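Local coordinates for Lin2111 protein (Listeria innocua, PDB 3EDP) that is of unproven function but probably acts as a GntR-family, DNA-binding transcription regulator with a winged-helix domain and a UTRA domain likely to bind a small effector, at residues Leu181-Ala186 with Pro201-Ser206; Gly137-Arg142 with His222-Glu227; Leu97-Lys102 with Ile128-Lys133. One frame throughout, in Å; residues are numbered along the deposited sequence.

Contact 1: residues Leu181-Ala186 with Pro201-Ser206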
loop_
_atom_site.group_PDB
_atom_site.type_symbol
_atom_site.label_atom_id
_atom_site.label_comp_id
_atom_site.label_asym_id
_atom_site.label_seq_id
_atom_site.Cartn_x
_atom_site.Cartn_y
_atom_site.Cartn_z
ATOM N N LEU A 181 7.986 3.512 8.504
ATOM C CA LEU A 181 7.880 2.463 9.523
ATOM C C LEU A 181 8.578 2.910 10.803
ATOM O O LEU A 181 9.778 3.171 10.784
ATOM C CB LEU A 181 8.567 1.185 9.039
ATOM C CG LEU A 181 8.108 0.402 7.804
ATOM C CD1 LEU A 181 7.367 1.255 6.786
ATOM C CD2 LEU A 181 9.317 -0.291 7.153
ATOM N N GLN A 182 7.839 2.988 11.911
ATOM C CA GLN A 182 8.416 3.430 13.181
ATOM C C GLN A 182 8.021 2.549 14.351
ATOM O O GLN A 182 6.998 1.860 14.315
ATOM C CB GLN A 182 7.950 4.842 13.524
ATOM C CG GLN A 182 8.560 5.957 12.718
ATOM C CD GLN A 182 7.895 7.282 13.040
ATOM O OE1 GLN A 182 8.438 8.098 13.787
ATOM N NE2 GLN A 182 6.692 7.484 12.509
ATOM N N LEU A 183 8.839 2.606 15.397
ATOM C CA LEU A 183 8.471 2.120 16.721
ATOM C C LEU A 183 8.225 3.335 17.594
ATOM O O LEU A 183 9.066 4.230 17.651
ATOM C CB LEU A 183 9.612 1.315 17.337
ATOM C CG LEU A 183 9.645 -0.192 17.117
ATOM C CD1 LEU A 183 10.931 -0.751 17.708
ATOM C CD2 LEU A 183 8.425 -0.845 17.753
ATOM N N ILE A 184 7.078 3.381 18.265
ATOM C CA ILE A 184 6.785 4.479 19.179
ATOM C C ILE A 184 6.303 3.958 20.525
ATOM O O ILE A 184 6.029 2.763 20.691
ATOM C CB ILE A 184 5.721 5.464 18.602
ATOM C CG1 ILE A 184 4.371 4.768 18.435
ATOM C CG2 ILE A 184 6.180 6.049 17.264
ATOM C CD1 ILE A 184 3.235 5.718 18.091
ATOM N N LEU A 185 6.216 4.872 21.484
ATOM C CA LEU A 185 5.633 4.584 22.783
ATOM C C LEU A 185 4.126 4.741 22.661
ATOM O O LEU A 185 3.649 5.643 21.975
ATOM C CB LEU A 185 6.175 5.560 23.831
ATOM C CG LEU A 185 7.649 5.396 24.217
ATOM C CD1 LEU A 185 8.269 6.723 24.631
ATOM C CD2 LEU A 185 7.797 4.368 25.324
ATOM N N ALA A 186 3.381 3.858 23.314
ATOM C CA ALA A 186 1.927 3.953 23.308
ATOM C C ALA A 186 1.463 5.258 23.953
ATOM O O ALA A 186 1.868 5.592 25.067
ATOM C CB ALA A 186 1.301 2.751 24.016
ATOM N N PRO A 201 5.544 -0.521 23.652
ATOM C CA PRO A 201 6.057 -0.281 22.294
ATOM C C PRO A 201 5.020 -0.574 21.227
ATOM O O PRO A 201 4.325 -1.590 21.288
ATOM C CB PRO A 201 7.211 -1.276 22.168
ATOM C CG PRO A 201 6.896 -2.358 23.137
ATOM C CD PRO A 201 6.105 -1.743 24.258
ATOM N N VAL A 202 4.939 0.302 20.235
ATOM C CA VAL A 202 3.938 0.170 19.187
ATOM C C VAL A 202 4.559 0.387 17.805
ATOM O O VAL A 202 5.361 1.303 17.626
ATOM C CB VAL A 202 2.801 1.191 19.403
ATOM C CG1 VAL A 202 1.863 1.206 18.208
ATOM C CG2 VAL A 202 2.048 0.881 20.693
ATOM N N PHE A 203 4.200 -0.461 16.841
ATOM C CA PHE A 203 4.561 -0.221 15.439
ATOM C C PHE A 203 3.628 0.848 14.876
ATOM O O PHE A 203 2.412 0.755 15.023
ATOM C CB PHE A 203 4.401 -1.480 14.571
ATOM C CG PHE A 203 5.453 -2.533 14.792
ATOM C CD1 PHE A 203 6.794 -2.252 14.590
ATOM C CD2 PHE A 203 5.088 -3.818 15.166
ATOM C CE1 PHE A 203 7.759 -3.227 14.784
ATOM C CE2 PHE A 203 6.043 -4.802 15.353
ATOM C CZ PHE A 203 7.382 -4.508 15.165
ATOM N N LYS A 204 4.197 1.863 14.243
ATOM C CA LYS A 204 3.398 2.854 13.539
ATOM C C LYS A 204 3.767 2.841 12.053
ATOM O O LYS A 204 4.887 3.177 11.674
ATOM C CB LYS A 204 3.592 4.247 14.136
ATOM C CG LYS A 204 2.861 5.353 13.386
ATOM C CD LYS A 204 3.284 6.724 13.882
ATOM C CE LYS A 204 2.418 7.834 13.295
ATOM N NZ LYS A 204 2.951 9.162 13.701
ATOM N N LEU A 205 2.813 2.419 11.230
ATOM C CA LEU A 205 2.984 2.357 9.788
ATOM C C LEU A 205 2.259 3.542 9.162
ATOM O O LEU A 205 1.026 3.585 9.134
ATOM C CB LEU A 205 2.399 1.042 9.258
ATOM C CG LEU A 205 2.368 0.834 7.739
ATOM C CD1 LEU A 205 3.789 0.793 7.166
ATOM C CD2 LEU A 205 1.583 -0.434 7.382
ATOM N N SER A 206 3.018 4.520 8.681
ATOM C CA SER A 206 2.408 5.697 8.074
ATOM C C SER A 206 2.376 5.525 6.562
ATOM O O SER A 206 3.359 5.102 5.960
ATOM C CB SER A 206 3.167 6.973 8.453
ATOM O OG SER A 206 3.214 7.144 9.857
HETATM O O HOH W 1 5.427 5.737 10.785
#
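Leu183 and Phe203 lie side by side and point the same way from two antiparallel strands. CD2 of Leu183 comes within 3.8 Å of CD1 of Phe203, at an oblique angle to the ring. On the same face, Leu181 and Leu205 also run alongside each other, and their CD1 atoms meet at 3.6 Å. Gln182, Ile184, Val202 and Lys204 occupy the other face. There the extended chains of Gln182 and Lys204 are neighbours, with NE2 of Gln182 3.8 Å from CD of Lys204. Ile184 crosses Val202 at a slant, and its CG1 rests 4.0 Å from CB of Val202. One water joins NE2 of Gln182, O of Lys204 and OG of Ser206. Four backbone bonds tie the strands, two between Gln182 and Lys204 and two between Ile184 and Val202. The Ile184 N to Val202 O bond is 2.8 Å long and nearly straight, at 169°. The leucine and phenylalanine face packs on Leu181, Leu183 and Gln179 of the second subunit, and on strand 231-235 of its own chain. This is an antiparallel pair at the border of the UTRA-domain sheet within this chain, with one face turned to the dimer interface.

Contact 2: residues Gly137-Arg142 with His222-Glu227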
loop_
_atom_site.group_PDB
_atom_site.type_symbol
_atom_site.label_atom_id
_atom_site.label_comp_id
_atom_site.label_asym_id
_atom_site.label_seq_id
_atom_site.Cartn_x
_atom_site.Cartn_y
_atom_site.Cartn_z
ATOM N N GLY A 137 -3.755 -8.748 19.201
ATOM C CA GLY A 137 -4.572 -7.715 19.810
ATOM C C GLY A 137 -5.181 -6.731 18.829
ATOM O O GLY A 137 -5.057 -6.874 17.612
ATOM N N ALA A 138 -5.838 -5.716 19.370
ATOM C CA ALA A 138 -6.524 -4.728 18.556
ATOM C C ALA A 138 -5.551 -3.780 17.853
ATOM O O ALA A 138 -4.545 -3.351 18.421
ATOM C CB ALA A 138 -7.520 -3.943 19.409
ATOM N N THR A 139 -5.858 -3.468 16.604
ATOM C CA THR A 139 -5.115 -2.464 15.870
ATOM C C THR A 139 -5.966 -1.212 15.723
ATOM O O THR A 139 -7.194 -1.254 15.846
ATOM C CB THR A 139 -4.718 -2.964 14.481
ATOM O OG1 THR A 139 -5.900 -3.203 13.709
ATOM C CG2 THR A 139 -3.890 -4.262 14.588
ATOM N N LEU A 140 -5.308 -0.096 15.451
ATOM C CA LEU A 140 -5.996 1.176 15.338
ATOM C C LEU A 140 -5.578 1.863 14.047
ATOM O O LEU A 140 -4.389 1.963 13.742
ATOM C CB LEU A 140 -5.660 2.057 16.544
ATOM C CG LEU A 140 -6.130 3.506 16.485
ATOM C CD1 LEU A 140 -7.635 3.555 16.630
ATOM C CD2 LEU A 140 -5.470 4.308 17.595
ATOM N N ASP A 141 -6.558 2.324 13.284
ATOM C CA ASP A 141 -6.275 3.038 12.049
ATOM C C ASP A 141 -6.842 4.436 12.091
ATOM O O ASP A 141 -7.943 4.656 12.592
ATOM C CB ASP A 141 -6.835 2.295 10.832
ATOM C CG ASP A 141 -5.925 1.179 10.369
ATOM O OD1 ASP A 141 -5.304 1.328 9.295
ATOM O OD2 ASP A 141 -5.812 0.164 11.086
ATOM N N ARG A 142 -6.075 5.384 11.568
ATOM C CA ARG A 142 -6.577 6.730 11.369
ATOM C C ARG A 142 -6.338 7.145 9.920
ATOM O O ARG A 142 -5.229 7.004 9.394
ATOM C CB ARG A 142 -5.938 7.709 12.357
ATOM C CG ARG A 142 -5.936 9.155 11.885
ATOM C CD ARG A 142 -6.373 10.125 12.983
ATOM N NE ARG A 142 -6.036 9.664 14.329
ATOM C CZ ARG A 142 -4.796 9.527 14.797
ATOM N NH1 ARG A 142 -3.750 9.793 14.019
ATOM N NH2 ARG A 142 -4.601 9.101 16.040
ATOM N N HIS A 222 -1.453 3.480 10.785
ATOM C CA HIS A 222 -1.884 2.192 11.301
ATOM C C HIS A 222 -0.977 1.810 12.466
ATOM O O HIS A 222 0.246 1.933 12.375
ATOM C CB HIS A 222 -1.825 1.140 10.187
ATOM C CG HIS A 222 -2.032 -0.261 10.668
ATOM N ND1 HIS A 222 -3.282 -0.773 10.954
ATOM C CD2 HIS A 222 -1.153 -1.262 10.911
ATOM C CE1 HIS A 222 -3.163 -2.026 11.354
ATOM N NE2 HIS A 222 -1.882 -2.348 11.339
ATOM N N TYR A 223 -1.576 1.361 13.560
ATOM C CA TYR A 223 -0.821 1.054 14.775
ATOM C C TYR A 223 -1.033 -0.390 15.189
ATOM O O TYR A 223 -2.167 -0.882 15.179
ATOM C CB TYR A 223 -1.269 1.951 15.932
ATOM C CG TYR A 223 -1.101 3.437 15.695
ATOM C CD1 TYR A 223 0.045 4.100 16.115
ATOM C CD2 TYR A 223 -2.094 4.174 15.062
ATOM C CE1 TYR A 223 0.197 5.456 15.912
ATOM C CE2 TYR A 223 -1.948 5.530 14.847
ATOM C CZ TYR A 223 -0.801 6.164 15.275
ATOM O OH TYR A 223 -0.649 7.513 15.074
ATOM N N GLU A 224 0.054 -1.059 15.573
ATOM C CA GLU A 224 -0.019 -2.427 16.073
ATOM C C GLU A 224 0.895 -2.597 17.273
ATOM O O GLU A 224 1.982 -2.019 17.328
ATOM C CB GLU A 224 0.429 -3.432 15.009
ATOM C CG GLU A 224 -0.501 -3.583 13.830
ATOM C CD GLU A 224 0.023 -4.580 12.797
ATOM O OE1 GLU A 224 1.031 -5.275 13.073
ATOM O OE2 GLU A 224 -0.578 -4.671 11.709
ATOM N N ASP A 225 0.449 -3.410 18.219
ATOM C CA ASP A 225 1.252 -3.794 19.368
ATOM C C ASP A 225 2.578 -4.403 18.872
ATOM O O ASP A 225 2.577 -5.299 18.038
ATOM C CB ASP A 225 0.459 -4.803 20.202
ATOM C CG ASP A 225 1.166 -5.199 21.484
ATOM O OD1 ASP A 225 2.317 -4.762 21.714
ATOM O OD2 ASP A 225 0.556 -5.959 22.262
ATOM N N ALA A 226 3.706 -3.896 19.361
ATOM C CA ALA A 226 5.009 -4.402 18.928
ATOM C C ALA A 226 5.610 -5.423 19.904
ATOM O O ALA A 226 6.714 -5.910 19.695
ATOM C CB ALA A 226 5.984 -3.245 18.696
ATOM N N GLU A 227 4.885 -5.754 20.961
ATOM C CA GLU A 227 5.410 -6.713 21.921
ATOM C C GLU A 227 5.702 -8.036 21.225
ATOM O O GLU A 227 4.965 -8.460 20.337
ATOM C CB GLU A 227 4.439 -6.931 23.083
ATOM C CG GLU A 227 4.967 -7.904 24.133
ATOM C CD GLU A 227 3.915 -8.293 25.156
ATOM O OE1 GLU A 227 3.490 -7.417 25.938
ATOM O OE2 GLU A 227 3.519 -9.477 25.180
HETATM O O HOH W 2 -2.002 -4.733 17.926
#
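His222 holds CG anti to its backbone N (chi1 170°), while Asp141 turns CG beside its own N (chi1 -82°). These two torsions bring the imidazole and the carboxylate together from neighbouring strands. ND1 of His222 donates to OD2 of Asp141 at 2.7 Å. The oxygen is met on its syn side but from well out of the carboxylate plane; it lies in the plane of the ring, and ring and carboxylate planes are 48° apart. NE2 of the same ring donates to OE2 of Glu224, also at 2.7 Å, on the anti side and somewhat out of that carboxylate's plane. Both ring nitrogens are thus used as donors, which fixes the ring rotation. Two carboxylates so placed would probably favour a protonated imidazole. CB of Thr139 approaches CE1 of His222 at 3.6 Å, oblique to the ring. CG2 of Thr139 touches CG of Glu224 at 3.5 Å, the two side chains lying alongside. Leu140 and Tyr223 point to the other face; the backbone O of Leu140 lies at the edge of the Tyr223 ring, 3.4 Å from CD2. The backbones pair twice between Leu140 and Tyr223. Further along, a water bridges Ala138 O and Asp225 N where the strands part. The Arg142 guanidinium passes near the Tyr223 hydroxyl, but its salt bridge is to Glu189. Helix 188-194 covers the Leu140 and Tyr223 face through Met194. Asp225 OD1 accepts from Glu227 N in an Asx turn as strand 215-225 ends. The pair forms the middle of the antiparallel UTRA sheet, with a His-carboxylate bond across a non-hydrogen-bonded position.

Contact 3: residues Leu97-Lys102 with Ile128-Lys133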
loop_
_atom_site.group_PDB
_atom_site.type_symbol
_atom_site.label_atom_id
_atom_site.label_comp_id
_atom_site.label_asym_id
_atom_site.label_seq_id
_atom_site.Cartn_x
_atom_site.Cartn_y
_atom_site.Cartn_z
ATOM N N LEU A 97 -13.271 -9.534 14.507
ATOM C CA LEU A 97 -12.492 -9.667 13.278
ATOM C C LEU A 97 -13.095 -8.819 12.162
ATOM O O LEU A 97 -12.892 -9.084 10.977
ATOM C CB LEU A 97 -12.370 -11.134 12.858
ATOM C CG LEU A 97 -11.385 -11.970 13.680
ATOM C CD1 LEU A 97 -11.589 -13.458 13.432
ATOM C CD2 LEU A 97 -9.946 -11.558 13.385
ATOM N N LYS A 98 -13.846 -7.798 12.564
ATOM C CA LYS A 98 -14.402 -6.824 11.638
ATOM C C LYS A 98 -13.899 -5.441 12.025
ATOM O O LYS A 98 -13.113 -5.301 12.963
ATOM C CB LYS A 98 -15.930 -6.867 11.667
ATOM C CG LYS A 98 -16.516 -8.199 11.220
ATOM C CD LYS A 98 -16.351 -8.405 9.723
ATOM C CE LYS A 98 -16.307 -9.884 9.372
ATOM N NZ LYS A 98 -17.410 -10.651 10.014
ATOM N N LYS A 99 -14.353 -4.422 11.305
ATOM C CA LYS A 99 -13.898 -3.062 11.560
ATOM C C LYS A 99 -14.942 -2.260 12.325
ATOM O O LYS A 99 -16.120 -2.259 11.972
ATOM C CB LYS A 99 -13.509 -2.373 10.251
ATOM C CG LYS A 99 -12.439 -3.138 9.481
ATOM C CD LYS A 99 -11.905 -2.356 8.303
ATOM C CE LYS A 99 -10.784 -3.123 7.620
ATOM N NZ LYS A 99 -10.306 -2.455 6.381
ATOM N N ASP A 100 -14.494 -1.586 13.378
ATOM C CA ASP A 100 -15.375 -0.854 14.279
ATOM C C ASP A 100 -15.028 0.633 14.273
ATOM O O ASP A 100 -13.978 1.033 14.783
ATOM C CB ASP A 100 -15.246 -1.419 15.697
ATOM C CG ASP A 100 -16.158 -0.723 16.697
ATOM O OD1 ASP A 100 -17.230 -0.218 16.291
ATOM O OD2 ASP A 100 -15.804 -0.690 17.897
ATOM N N ILE A 101 -15.907 1.447 13.692
ATOM C CA ILE A 101 -15.655 2.884 13.586
ATOM C C ILE A 101 -15.800 3.595 14.930
ATOM O O ILE A 101 -16.803 3.446 15.622
ATOM C CB ILE A 101 -16.572 3.551 12.539
ATOM C CG1 ILE A 101 -16.449 2.842 11.194
ATOM C CG2 ILE A 101 -16.228 5.023 12.381
ATOM C CD1 ILE A 101 -17.177 3.554 10.081
ATOM N N LYS A 102 -14.783 4.363 15.298
ATOM C CA LYS A 102 -14.784 5.078 16.564
ATOM C C LYS A 102 -15.132 6.547 16.362
ATOM O O LYS A 102 -15.744 7.171 17.217
ATOM C CB LYS A 102 -13.404 4.987 17.226
ATOM C CG LYS A 102 -12.832 3.585 17.330
ATOM C CD LYS A 102 -13.285 2.869 18.589
ATOM C CE LYS A 102 -14.568 2.100 18.366
ATOM N NZ LYS A 102 -14.851 1.187 19.509
ATOM N N ILE A 128 -11.143 9.861 9.986
ATOM C CA ILE A 128 -11.810 8.611 10.300
ATOM C C ILE A 128 -10.917 7.798 11.216
ATOM O O ILE A 128 -9.716 7.675 10.981
ATOM C CB ILE A 128 -12.113 7.800 9.025
ATOM C CG1 ILE A 128 -13.069 8.577 8.121
ATOM C CG2 ILE A 128 -12.706 6.448 9.381
ATOM C CD1 ILE A 128 -13.192 8.014 6.722
ATOM N N LYS A 129 -11.499 7.263 12.276
ATOM C CA LYS A 129 -10.762 6.387 13.163
ATOM C C LYS A 129 -11.501 5.065 13.281
ATOM O O LYS A 129 -12.708 5.044 13.547
ATOM C CB LYS A 129 -10.612 7.033 14.539
ATOM C CG LYS A 129 -9.639 6.305 15.459
ATOM C CD LYS A 129 -9.607 6.941 16.840
ATOM C CE LYS A 129 -9.636 8.465 16.759
ATOM N NZ LYS A 129 -8.555 9.029 15.890
ATOM N N PHE A 130 -10.789 3.963 13.068
ATOM C CA PHE A 130 -11.372 2.643 13.297
ATOM C C PHE A 130 -10.423 1.636 13.946
ATOM O O PHE A 130 -9.205 1.796 13.931
ATOM C CB PHE A 130 -12.001 2.061 12.025
ATOM C CG PHE A 130 -11.016 1.738 10.935
ATOM C CD1 PHE A 130 -10.357 0.519 10.914
ATOM C CD2 PHE A 130 -10.779 2.638 9.907
ATOM C CE1 PHE A 130 -9.460 0.215 9.905
ATOM C CE2 PHE A 130 -9.891 2.337 8.892
ATOM C CZ PHE A 130 -9.227 1.124 8.894
ATOM N N VAL A 131 -11.016 0.601 14.525
ATOM C CA VAL A 131 -10.297 -0.382 15.313
ATOM C C VAL A 131 -10.666 -1.759 14.788
ATOM O O VAL A 131 -11.765 -1.968 14.272
ATOM C CB VAL A 131 -10.661 -0.268 16.815
ATOM C CG1 VAL A 131 -10.448 -1.590 17.528
ATOM C CG2 VAL A 131 -9.861 0.846 17.483
ATOM N N GLN A 132 -9.742 -2.696 14.911
ATOM C CA GLN A 132 -9.918 -4.013 14.332
ATOM C C GLN A 132 -9.249 -5.028 15.244
ATOM O O GLN A 132 -8.097 -4.842 15.635
ATOM C CB GLN A 132 -9.259 -4.025 12.959
ATOM C CG GLN A 132 -9.649 -5.159 12.050
ATOM C CD GLN A 132 -9.005 -5.013 10.687
ATOM O OE1 GLN A 132 -8.316 -4.025 10.417
ATOM N NE2 GLN A 132 -9.225 -5.993 9.819
ATOM N N LYS A 133 -9.966 -6.088 15.601
ATOM C CA LYS A 133 -9.364 -7.166 16.384
ATOM C C LYS A 133 -8.477 -8.023 15.485
ATOM O O LYS A 133 -8.865 -8.366 14.369
ATOM C CB LYS A 133 -10.434 -8.023 17.057
ATOM C CG LYS A 133 -11.145 -7.337 18.222
ATOM C CD LYS A 133 -11.626 -5.944 17.835
ATOM C CE LYS A 133 -12.702 -5.421 18.770
ATOM N NZ LYS A 133 -13.350 -4.197 18.209
#
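Lys129 O accepts the backbone N of Lys102 at 2.8 Å, with an N-H...O angle of 166°. It is the shortest backbone bond between the two strands. Asp100 and Val131 add two more: Asp100 N gives to Val131 O at 2.9 Å, and Val131 N gives to Asp100 O. On the face of Asp100 and Val131, Lys102 bends its chain at chi2 and chi3 and folds back along its own strand. NZ of Lys102 thereby reaches OD2 of Asp100 at 2.7 Å in a salt bridge, from above the carboxylate plane. The bent chain also crosses Val131, with CG of Lys102 4.0 Å from CG2 of Val131. Lys133 brings a second positive charge near the aspartate, but its NZ stays 4.3 Å from Asp100 OD2, beyond a salt bridge. The other face carries Lys99, Ile101, Phe130 and Gln132. Lys99 sends out an extended chain that runs alongside both Phe130 and Gln132. Its CD is 3.9 Å from CE1 of Phe130, oblique to the ring, and its CE is 3.8 Å from OE1 of Gln132. The lysine ends at the carbonyls of Ile160 and Ile161, which take its NZ. Ile101 lies on the same face and packs on Met85 and Thr86 of helix 79-86. On the face of Val131, Asn193 of helix 188-194 touches Lys102, Lys129 and Val131, and Lys129 NZ has its salt bridge to Glu189. Strand 99-108 is outermost within this chain, and strand 137-146 flanks strand 124-134 on its other side.

How the contacts relate
All three contacts lie in one antiparallel sheet. Contact 2 is in its middle, and contacts 1 and 3 are at its two borders within this chain. Contact 2 touches both others: Phe203 and Leu205 pair with Glu224 and His222, and Thr139 and Asp141 pair with Gln132 and Phe130. Contacts 1 and 3 do not touch. Contact 1 is the most buried, apolar on its leucine and phenylalanine face, which meets the second subunit, and partly polar on the other. Contact 2, partly buried, adds a His222-Asp141 bond across the strands. Contact 3 has three exposed residues and is held by backbone bonds, with lysines and an aspartate around them. Helix 188-194 touches both contacts 2 and 3.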